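PDB 4MZD: nisin leader peptide-processing serine protease NisP from Lactococcus lactis subsp. lactis, which acts as a subtilisin-like serine protease that removes the leader peptide of the lantibiotic nisin and also shows autocleavage activity at its own C terminus. Local coordinates for residues Leu180-Ser183 with Glu184-Ala187; Ile190-Ala193 with Ala194-Gly197; Thr315-Phe318 with Lys319-Gln323; Asp324-Ser328 with Gln329-Leu333. One frame throughout, in Å; residues are numbered along the deposited sequence.

In the fold
All four contacts are local, following one another along the subtilase fold without nesting or crossing. After strand 169-174, contact 1 turns the loop 180-183 into the start of helix 183-195, and contact 2 ends that same helix ahead of strand 200-210, so the pair marks the two ends of one connection across the central sheet, their centres about 15 Å apart. Much later, after strand 308-311, contact 3 spans the first turns of helix 316-328, and contact 4 closes the turn between this helix and helix 332-335. Contacts 3 and 4 touch through aromatic side chains, with centres about 9 Å apart; contact 2 lies across the chain's centre from both.

Contact 1 (Leu180-Ser183 with Glu184-Ala187); sequences LSKS and EWVA
The carbonyl of K182 starts helix 183-195: V186 N meets K182 O at 3.1 Å in the carbonyl plane, W185 N adds a weak bond to the same oxygen, and A187 N reaches S183 O at 2.8 Å. K182 therefore stands at the N-cap, and its side chain lies over the indole of W185, which belongs to the first turn. K182 CB sits 3.6 Å from the centroid of the five-membered ring and only 11° off its normal, a CH-pi contact over the face, while CG continues across the ring junction, 3.6 Å from W185 CE2. A bend at chi2 (-75°) then turns the tail off the indole. S181 OG approaches the six-membered ring at W185 CE3, 3.4 Å away, and also borders CG2 of V186. K182 NZ forms a salt bridge with D128, and S181 OG is held by V175 O. K182 N, buried beside the indole, has no hydrogen-bond partner in the model. S181 lies about 9 Å from D100 of the predicted charge relay, side chain to side chain, and its backbone bonds to V485, consistent with the substrate-lining role of this segment in subtilisins. Helix 222-238 packs on S183, V186 and A187, its E224 also binding S183 OG, while W185 touches P123 of a loop.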
loop_
_atom_site.group_PDB
_atom_site.type_symbol
_atom_site.label_atom_id
_atom_site.label_comp_id
_atom_site.label_asym_id
_atom_site.label_seq_id
_atom_site.Cartn_x
_atom_site.Cartn_y
_atom_site.Cartn_z
ATOM N N LEU A 180 -9.051 5.666 -11.900
ATOM C CA LEU A 180 -8.118 6.534 -11.192
ATOM C C LEU A 180 -8.773 7.242 -10.003
ATOM O O LEU A 180 -9.996 7.213 -9.825
ATOM C CB LEU A 180 -7.493 7.532 -12.165
ATOM C CG LEU A 180 -6.694 6.879 -13.299
ATOM C CD1 LEU A 180 -6.399 7.878 -14.403
ATOM C CD2 LEU A 180 -5.408 6.261 -12.758
ATOM N N SER A 181 -7.938 7.879 -9.192
ATOM C CA SER A 181 -8.395 8.591 -8.012
ATOM C C SER A 181 -7.793 9.995 -7.993
ATOM O O SER A 181 -7.087 10.392 -8.919
ATOM C CB SER A 181 -8.042 7.784 -6.754
ATOM O OG SER A 181 -8.501 8.408 -5.568
ATOM N N LYS A 182 -8.111 10.744 -6.943
ATOM C CA LYS A 182 -7.677 12.137 -6.797
ATOM C C LYS A 182 -7.124 12.356 -5.400
ATOM O O LYS A 182 -7.609 11.761 -4.438
ATOM C CB LYS A 182 -8.851 13.098 -7.007
ATOM C CG LYS A 182 -9.439 13.097 -8.407
ATOM C CD LYS A 182 -8.547 13.831 -9.395
ATOM C CE LYS A 182 -9.287 14.106 -10.692
ATOM N NZ LYS A 182 -8.440 14.869 -11.647
ATOM N N SER A 183 -6.131 13.234 -5.278
ATOM C CA SER A 183 -5.559 13.514 -3.969
ATOM C C SER A 183 -6.587 14.113 -3.016
ATOM O O SER A 183 -6.520 13.887 -1.816
ATOM C CB SER A 183 -4.334 14.424 -4.077
ATOM O OG SER A 183 -4.682 15.696 -4.587
ATOM N N GLU A 184 -7.537 14.885 -3.536
ATOM C CA GLU A 184 -8.577 15.438 -2.673
ATOM C C GLU A 184 -9.336 14.319 -1.960
ATOM O O GLU A 184 -9.664 14.434 -0.779
ATOM C CB GLU A 184 -9.544 16.322 -3.471
ATOM C CG GLU A 184 -10.456 17.208 -2.620
ATOM C CD GLU A 184 -11.762 16.538 -2.216
ATOM O OE1 GLU A 184 -12.127 15.500 -2.809
ATOM O OE2 GLU A 184 -12.440 17.067 -1.305
ATOM N N TRP A 185 -9.616 13.236 -2.679
ATOM C CA TRP A 185 -10.359 12.131 -2.086
ATOM C C TRP A 185 -9.483 11.376 -1.087
ATOM O O TRP A 185 -9.938 11.007 -0.002
ATOM C CB TRP A 185 -10.868 11.147 -3.138
ATOM C CG TRP A 185 -11.443 11.692 -4.405
ATOM C CD1 TRP A 185 -11.754 12.992 -4.716
ATOM C CD2 TRP A 185 -11.744 10.916 -5.561
ATOM N NE1 TRP A 185 -12.243 13.056 -6.005
ATOM C CE2 TRP A 185 -12.239 11.793 -6.544
ATOM C CE3 TRP A 185 -11.648 9.549 -5.858
ATOM C CZ2 TRP A 185 -12.626 11.348 -7.807
ATOM C CZ3 TRP A 185 -12.036 9.107 -7.106
ATOM C CH2 TRP A 185 -12.510 10.005 -8.070
ATOM N N VAL A 186 -8.228 11.149 -1.458
ATOM C CA VAL A 186 -7.302 10.441 -0.586
ATOM C C VAL A 186 -7.065 11.213 0.711
ATOM O O VAL A 186 -7.059 10.623 1.797
ATOM C CB VAL A 186 -5.974 10.122 -1.304
ATOM C CG1 VAL A 186 -4.982 9.473 -0.354
ATOM C CG2 VAL A 186 -6.220 9.228 -2.510
ATOM N N ALA A 187 -6.890 12.527 0.605
ATOM C CA ALA A 187 -6.696 13.353 1.793
ATOM C C ALA A 187 -7.899 13.274 2.729
ATOM O O ALA A 187 -7.739 13.137 3.941
ATOM C CB ALA A 187 -6.384 14.806 1.406
#

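Contact 2 (Ile190-Ala193 with Ala194-Gly197); sequences IRRA and ADDG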
loop_
_atom_site.group_PDB
_atom_site.type_symbol
_atom_site.label_atom_id
_atom_site.label_comp_id
_atom_site.label_asym_id
_atom_site.label_seq_id
_atom_site.Cartn_x
_atom_site.Cartn_y
_atom_site.Cartn_z
ATOM N N ILE A 190 -7.745 9.932 4.500
ATOM C CA ILE A 190 -6.760 9.896 5.575
ATOM C C ILE A 190 -7.344 10.509 6.845
ATOM O O ILE A 190 -7.243 9.938 7.931
ATOM C CB ILE A 190 -5.466 10.635 5.171
ATOM C CG1 ILE A 190 -4.722 9.854 4.079
ATOM C CG2 ILE A 190 -4.579 10.861 6.390
ATOM C CD1 ILE A 190 -3.635 10.669 3.375
ATOM N N ARG A 191 -7.969 11.671 6.702
ATOM C CA ARG A 191 -8.575 12.338 7.851
ATOM C C ARG A 191 -9.669 11.481 8.479
ATOM O O ARG A 191 -9.749 11.358 9.705
ATOM C CB ARG A 191 -9.148 13.692 7.442
ATOM C CG ARG A 191 -8.099 14.685 7.007
ATOM C CD ARG A 191 -8.747 15.979 6.549
ATOM N NE ARG A 191 -7.764 16.912 6.017
ATOM C CZ ARG A 191 -7.099 17.794 6.753
ATOM N NH1 ARG A 191 -7.319 17.871 8.063
ATOM N NH2 ARG A 191 -6.213 18.600 6.178
ATOM N N ARG A 192 -10.511 10.893 7.637
ATOM C CA ARG A 192 -11.621 10.071 8.111
ATOM C C ARG A 192 -11.125 8.813 8.821
ATOM O O ARG A 192 -11.658 8.423 9.861
ATOM C CB ARG A 192 -12.533 9.693 6.942
ATOM C CG ARG A 192 -13.821 8.991 7.337
ATOM C CD ARG A 192 -14.741 9.920 8.123
ATOM N NE ARG A 192 -14.656 9.694 9.560
ATOM C CZ ARG A 192 -15.212 10.487 10.469
ATOM N NH1 ARG A 192 -15.870 11.574 10.087
ATOM N NH2 ARG A 192 -15.100 10.204 11.759
ATOM N N ALA A 193 -10.107 8.175 8.256
ATOM C CA ALA A 193 -9.538 6.984 8.870
ATOM C C ALA A 193 -8.948 7.310 10.240
ATOM O O ALA A 193 -9.082 6.524 11.172
ATOM C CB ALA A 193 -8.493 6.367 7.962
ATOM N N ALA A 194 -8.295 8.463 10.360
ATOM C CA ALA A 194 -7.739 8.889 11.640
ATOM C C ALA A 194 -8.851 9.221 12.631
ATOM O O ALA A 194 -8.786 8.843 13.806
ATOM C CB ALA A 194 -6.818 10.078 11.447
ATOM N N ASP A 195 -9.882 9.915 12.159
ATOM C CA ASP A 195 -11.018 10.251 13.016
ATOM C C ASP A 195 -11.741 9.013 13.541
ATOM O O ASP A 195 -12.280 9.032 14.642
ATOM C CB ASP A 195 -11.995 11.171 12.287
ATOM C CG ASP A 195 -11.490 12.602 12.203
ATOM O OD1 ASP A 195 -10.675 12.987 13.064
ATOM O OD2 ASP A 195 -11.900 13.334 11.278
ATOM N N ASP A 196 -11.743 7.943 12.752
ATOM C CA ASP A 196 -12.388 6.696 13.146
ATOM C C ASP A 196 -11.510 5.844 14.068
ATOM O O ASP A 196 -11.905 4.747 14.461
ATOM C CB ASP A 196 -12.785 5.875 11.921
ATOM C CG ASP A 196 -13.924 6.488 11.124
ATOM O OD1 ASP A 196 -14.610 7.409 11.624
ATOM O OD2 ASP A 196 -14.135 6.014 9.984
ATOM N N GLY A 197 -10.314 6.331 14.389
ATOM C CA GLY A 197 -9.468 5.676 15.373
ATOM C C GLY A 197 -8.549 4.586 14.850
ATOM O O GLY A 197 -8.008 3.812 15.640
#
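R192 and D196 form a salt bridge in which one carboxylate oxygen faces two guanidinium nitrogens: D196 OD1 is 2.8 Å from R192 NH2, which meets it on the syn side but 33° out of the carboxylate plane, and the bond from R192 NE is weak. The carboxylate is not coplanar with the guanidinium, the planes being 29° apart. To get there the arginine leaves the helix with CG anti to the backbone N (chi1 -172°) and folds back at chi2 and chi3; a second conformer is also modelled, so this grip may be partial. The other carboxylate oxygen, D196 OD2, is bonded to Y173 OH. By packing, D195 CB lies over one face of the guanidinium, 3.3 Å from R192 NH2, while D195 OD1 turns to Y234 OH. These residues close helix 183-195, the helical leg of a beta-alpha-beta crossover from strand 169-174 to strand 200-210; its inner side sets I190 against I203 and A193 against I201. Among backbone bonds, A194 N reaches I190 O at 3.0 Å, D195 N reaches R191 O at 2.8 Å and D196 N reaches R192 O at 2.9 Å. G197, with positive phi, ends the helix in a Schellman motif, its N bonded to A194 O at 3.0 Å.

Contact 3 (Thr315-Phe318 with Lys319-Gln323); sequences TANF and KKYGQ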
loop_
_atom_site.group_PDB
_atom_site.type_symbol
_atom_site.label_atom_id
_atom_site.label_comp_id
_atom_site.label_asym_id
_atom_site.label_seq_id
_atom_site.Cartn_x
_atom_site.Cartn_y
_atom_site.Cartn_z
ATOM N N THR A 315 8.263 -8.925 -12.155
ATOM C CA THR A 315 7.829 -9.071 -13.541
ATOM C C THR A 315 8.991 -9.399 -14.482
ATOM O O THR A 315 8.832 -9.394 -15.700
ATOM C CB THR A 315 7.042 -7.836 -14.062
ATOM O OG1 THR A 315 7.736 -6.625 -13.734
ATOM C CG2 THR A 315 5.661 -7.781 -13.440
ATOM N N ALA A 316 10.152 -9.714 -13.923
ATOM C CA ALA A 316 11.330 -9.933 -14.762
ATOM C C ALA A 316 11.155 -11.110 -15.716
ATOM O O ALA A 316 11.530 -11.027 -16.888
ATOM C CB ALA A 316 12.559 -10.120 -13.904
ATOM N N ASN A 317 10.596 -12.210 -15.222
ATOM C CA ASN A 317 10.398 -13.375 -16.075
ATOM C C ASN A 317 9.211 -13.213 -17.006
ATOM O O ASN A 317 9.256 -13.640 -18.153
ATOM C CB ASN A 317 10.301 -14.647 -15.244
ATOM C CG ASN A 317 11.554 -14.888 -14.451
ATOM O OD1 ASN A 317 12.654 -14.840 -15.002
ATOM N ND2 ASN A 317 11.411 -15.105 -13.152
ATOM N N PHE A 318 8.149 -12.577 -16.521
ATOM C CA PHE A 318 7.052 -12.237 -17.408
ATOM C C PHE A 318 7.572 -11.477 -18.631
ATOM O O PHE A 318 7.195 -11.768 -19.771
ATOM C CB PHE A 318 5.997 -11.401 -16.687
ATOM C CG PHE A 318 4.771 -11.157 -17.516
ATOM C CD1 PHE A 318 3.675 -11.994 -17.414
ATOM C CD2 PHE A 318 4.721 -10.106 -18.419
ATOM C CE1 PHE A 318 2.550 -11.782 -18.186
ATOM C CE2 PHE A 318 3.598 -9.889 -19.194
ATOM C CZ PHE A 318 2.511 -10.729 -19.075
ATOM N N LYS A 319 8.432 -10.493 -18.393
ATOM C CA LYS A 319 8.950 -9.667 -19.476
ATOM C C LYS A 319 9.884 -10.424 -20.417
ATOM O O LYS A 319 9.873 -10.189 -21.625
ATOM C CB LYS A 319 9.665 -8.454 -18.900
ATOM C CG LYS A 319 8.734 -7.453 -18.296
ATOM C CD LYS A 319 9.520 -6.356 -17.626
ATOM C CE LYS A 319 8.595 -5.398 -16.928
ATOM N NZ LYS A 319 7.500 -4.966 -17.829
ATOM N N LYS A 320 10.702 -11.316 -19.876
ATOM C CA LYS A 320 11.608 -12.091 -20.718
ATOM C C LYS A 320 10.881 -13.116 -21.574
ATOM O O LYS A 320 11.215 -13.302 -22.743
ATOM C CB LYS A 320 12.651 -12.824 -19.881
ATOM C CG LYS A 320 13.762 -11.954 -19.369
ATOM C CD LYS A 320 14.947 -12.790 -18.930
ATOM C CE LYS A 320 14.642 -13.576 -17.673
ATOM N NZ LYS A 320 15.864 -14.245 -17.149
ATOM N N TYR A 321 9.908 -13.802 -20.986
ATOM C CA TYR A 321 9.372 -15.004 -21.612
ATOM C C TYR A 321 8.007 -14.836 -22.249
ATOM O O TYR A 321 7.612 -15.646 -23.077
ATOM C CB TYR A 321 9.356 -16.156 -20.605
ATOM C CG TYR A 321 10.717 -16.397 -19.999
ATOM C CD1 TYR A 321 11.831 -16.564 -20.808
ATOM C CD2 TYR A 321 10.900 -16.408 -18.625
ATOM C CE1 TYR A 321 13.085 -16.764 -20.268
ATOM C CE2 TYR A 321 12.151 -16.599 -18.075
ATOM C CZ TYR A 321 13.239 -16.773 -18.902
ATOM O OH TYR A 321 14.483 -16.966 -18.360
ATOM N N GLY A 322 7.292 -13.787 -21.865
ATOM C CA GLY A 322 5.951 -13.578 -22.364
ATOM C C GLY A 322 4.924 -14.362 -21.576
ATOM O O GLY A 322 5.241 -15.327 -20.867
ATOM N N GLN A 323 3.677 -13.948 -21.724
ATOM C CA GLN A 323 2.583 -14.482 -20.937
ATOM C C GLN A 323 2.395 -15.995 -21.060
ATOM O O GLN A 323 2.196 -16.679 -20.057
ATOM C CB GLN A 323 1.307 -13.755 -21.333
ATOM C CG GLN A 323 0.097 -14.179 -20.566
ATOM C CD GLN A 323 -1.081 -13.311 -20.902
ATOM O OE1 GLN A 323 -1.735 -13.498 -21.929
ATOM N NE2 GLN A 323 -1.340 -12.328 -20.057
HETATM O O HOH W 1 14.908 -16.316 -15.273
HETATM O O HOH W 2 14.915 -13.561 -13.860
#
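N317 OD1 is gripped by two waters that bridge it to K320 one turn on: water 1 donates to N317 OD1 at 2.7 Å and water 2 at 2.8 Å. K320 NZ donates to water 1 at 3.0 Å and only weakly to water 2, so the ammonium and the amide meet through solvent; N317 ND2 is held by D335. The same amide lies alongside the ring of Y321, pointing the same way with planes only 12° apart, and N317 OD1 is 3.6 Å from Y321 CE2. Both side chains leave anti to their carbonyl carbons (chi1 -61° for N317, -55° for Y321), which keeps them abreast. Further round the helix, the methylenes of K319 pass over T315 O, and K319 CE stops 3.5 Å from T315 OG1, a hydroxyl bonded to D299. The ring of F318 runs beside Q323, with CE1 3.9 Å from Q323 CB. Backbone bonds link K319 N to T315 O, K320 N to A316 O, Y321 N to N317 O and G322 N to F318 O. T315 is the N-cap residue but makes no side-chain capping bond; A316 N donates to T314 OG1. This is the N-terminal part of helix 316-328, at the surface of the subtilase fold, distorted at G322, where phi is positive.

Contact 4 (Asp324-Ser328 with Gln329-Leu333); sequences DKFVS and QGYYL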
loop_
_atom_site.group_PDB
_atom_site.type_symbol
_atom_site.label_atom_id
_atom_site.label_comp_id
_atom_site.label_asym_id
_atom_site.label_seq_id
_atom_site.Cartn_x
_atom_site.Cartn_y
_atom_site.Cartn_z
ATOM N N ASP A 324 2.451 -16.530 -22.273
ATOM C CA ASP A 324 2.180 -17.954 -22.446
ATOM C C ASP A 324 3.159 -18.825 -21.668
ATOM O O ASP A 324 2.756 -19.744 -20.957
ATOM C CB ASP A 324 2.175 -18.332 -23.927
ATOM C CG ASP A 324 1.004 -17.726 -24.671
ATOM O OD1 ASP A 324 -0.074 -17.580 -24.054
ATOM O OD2 ASP A 324 1.161 -17.388 -25.862
ATOM N N LYS A 325 4.446 -18.531 -21.804
ATOM C CA LYS A 325 5.487 -19.296 -21.124
ATOM C C LYS A 325 5.505 -19.011 -19.622
ATOM O O LYS A 325 5.753 -19.904 -18.813
ATOM C CB LYS A 325 6.855 -18.998 -21.752
ATOM C CG LYS A 325 8.051 -19.625 -21.036
ATOM C CD LYS A 325 9.334 -19.483 -21.852
ATOM C CE LYS A 325 10.558 -19.893 -21.038
ATOM N NZ LYS A 325 11.819 -19.821 -21.836
ATOM N N PHE A 326 5.261 -17.756 -19.257
ATOM C CA PHE A 326 5.167 -17.365 -17.855
ATOM C C PHE A 326 4.157 -18.248 -17.139
ATOM O O PHE A 326 4.397 -18.730 -16.031
ATOM C CB PHE A 326 4.753 -15.891 -17.759
ATOM C CG PHE A 326 4.634 -15.367 -16.349
ATOM C CD1 PHE A 326 5.765 -15.109 -15.587
ATOM C CD2 PHE A 326 3.388 -15.111 -15.794
ATOM C CE1 PHE A 326 5.647 -14.628 -14.297
ATOM C CE2 PHE A 326 3.270 -14.617 -14.507
ATOM C CZ PHE A 326 4.399 -14.372 -13.759
ATOM N N VAL A 327 3.018 -18.459 -17.785
ATOM C CA VAL A 327 1.958 -19.256 -17.201
ATOM C C VAL A 327 2.228 -20.752 -17.372
ATOM O O VAL A 327 2.186 -21.504 -16.403
ATOM C CB VAL A 327 0.583 -18.875 -17.789
ATOM C CG1 VAL A 327 -0.504 -19.791 -17.251
ATOM C CG2 VAL A 327 0.257 -17.423 -17.475
ATOM N N SER A 328 2.522 -21.189 -18.592
ATOM C CA SER A 328 2.666 -22.620 -18.849
ATOM C C SER A 328 3.847 -23.256 -18.110
ATOM O O SER A 328 3.810 -24.443 -17.779
ATOM C CB SER A 328 2.764 -22.904 -20.349
ATOM O OG SER A 328 4.040 -22.561 -20.851
ATOM N N GLN A 329 4.892 -22.476 -17.853
ATOM C CA GLN A 329 6.048 -23.003 -17.130
ATOM C C GLN A 329 5.987 -22.692 -15.631
ATOM O O GLN A 329 6.915 -23.012 -14.887
ATOM C CB GLN A 329 7.361 -22.509 -17.747
ATOM C CG GLN A 329 7.572 -22.985 -19.178
ATOM C CD GLN A 329 8.955 -22.663 -19.718
ATOM O OE1 GLN A 329 9.805 -22.127 -19.008
ATOM N NE2 GLN A 329 9.185 -22.992 -20.984
ATOM N N GLY A 330 4.895 -22.062 -15.195
ATOM C CA GLY A 330 4.627 -21.872 -13.780
ATOM C C GLY A 330 5.461 -20.822 -13.068
ATOM O O GLY A 330 5.579 -20.860 -11.839
ATOM N N TYR A 331 6.024 -19.873 -13.814
ATOM C CA TYR A 331 6.810 -18.809 -13.199
ATOM C C TYR A 331 6.006 -18.035 -12.164
ATOM O O TYR A 331 6.557 -17.575 -11.159
ATOM C CB TYR A 331 7.345 -17.846 -14.262
ATOM C CG TYR A 331 8.521 -18.380 -15.047
ATOM C CD1 TYR A 331 9.814 -18.234 -14.567
ATOM C CD2 TYR A 331 8.338 -19.040 -16.258
ATOM C CE1 TYR A 331 10.895 -18.719 -15.275
ATOM C CE2 TYR A 331 9.416 -19.529 -16.973
ATOM C CZ TYR A 331 10.686 -19.364 -16.472
ATOM O OH TYR A 331 11.762 -19.848 -17.172
ATOM N N TYR A 332 4.710 -17.874 -12.417
ATOM C CA TYR A 332 3.866 -17.084 -11.527
ATOM C C TYR A 332 3.834 -17.640 -10.103
ATOM O O TYR A 332 3.588 -16.894 -9.164
ATOM C CB TYR A 332 2.436 -16.969 -12.073
ATOM C CG TYR A 332 1.723 -18.294 -12.153
ATOM C CD1 TYR A 332 0.942 -18.751 -11.099
ATOM C CD2 TYR A 332 1.833 -19.091 -13.279
ATOM C CE1 TYR A 332 0.298 -19.963 -11.169
ATOM C CE2 TYR A 332 1.195 -20.303 -13.359
ATOM C CZ TYR A 332 0.428 -20.736 -12.300
ATOM O OH TYR A 332 -0.208 -21.951 -12.378
ATOM N N LEU A 333 4.063 -18.943 -9.941
ATOM C CA LEU A 333 3.975 -19.559 -8.620
ATOM C C LEU A 333 4.972 -18.969 -7.635
ATOM O O LEU A 333 4.696 -18.880 -6.434
ATOM C CB LEU A 333 4.190 -21.069 -8.715
ATOM C CG LEU A 333 3.124 -21.842 -9.486
ATOM C CD1 LEU A 333 3.632 -23.225 -9.855
ATOM C CD2 LEU A 333 1.845 -21.942 -8.664
#
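F326 carries the apolar part of the contact, with its ring laid against the backbone and CB atoms of two successive tyrosines. F326 CD1 is 3.4 Å from Y331 CB, CE2 is 3.5 Å from Y332 CB, and Y332 N stands over the ring face toward its rim. F326 CG, anti to its backbone N (chi1 -180°), carries the ring across the turn; W336 and F318 also meet it, the latter edge-to-face. The tyrosine rings turn their edges to helix-end carbonyls: Y332 CE2 lies 3.4 Å from V327 O, nearly in the ring plane, and Y331 offers its edge to K325 O. Beyond the segments, Y331 stacks on Y321 and Y332 meets Y348 edge-to-face. On the exposed side, the extended chain of K325 crosses the amide of Q329, with CG 3.4 Å from Q329 CD. Among hydrogen bonds, Q329 N reaches K325 O at 2.9 Å. G330 N approaches V327 O at 3.0 Å from well above the carbonyl plane, 66° out of it, and Y331 N to F326 O is weak. With phi 74° and these two bonds back into the last turn, G330 ends helix 316-328 in a Schellman motif that leads on towards helix 332-335.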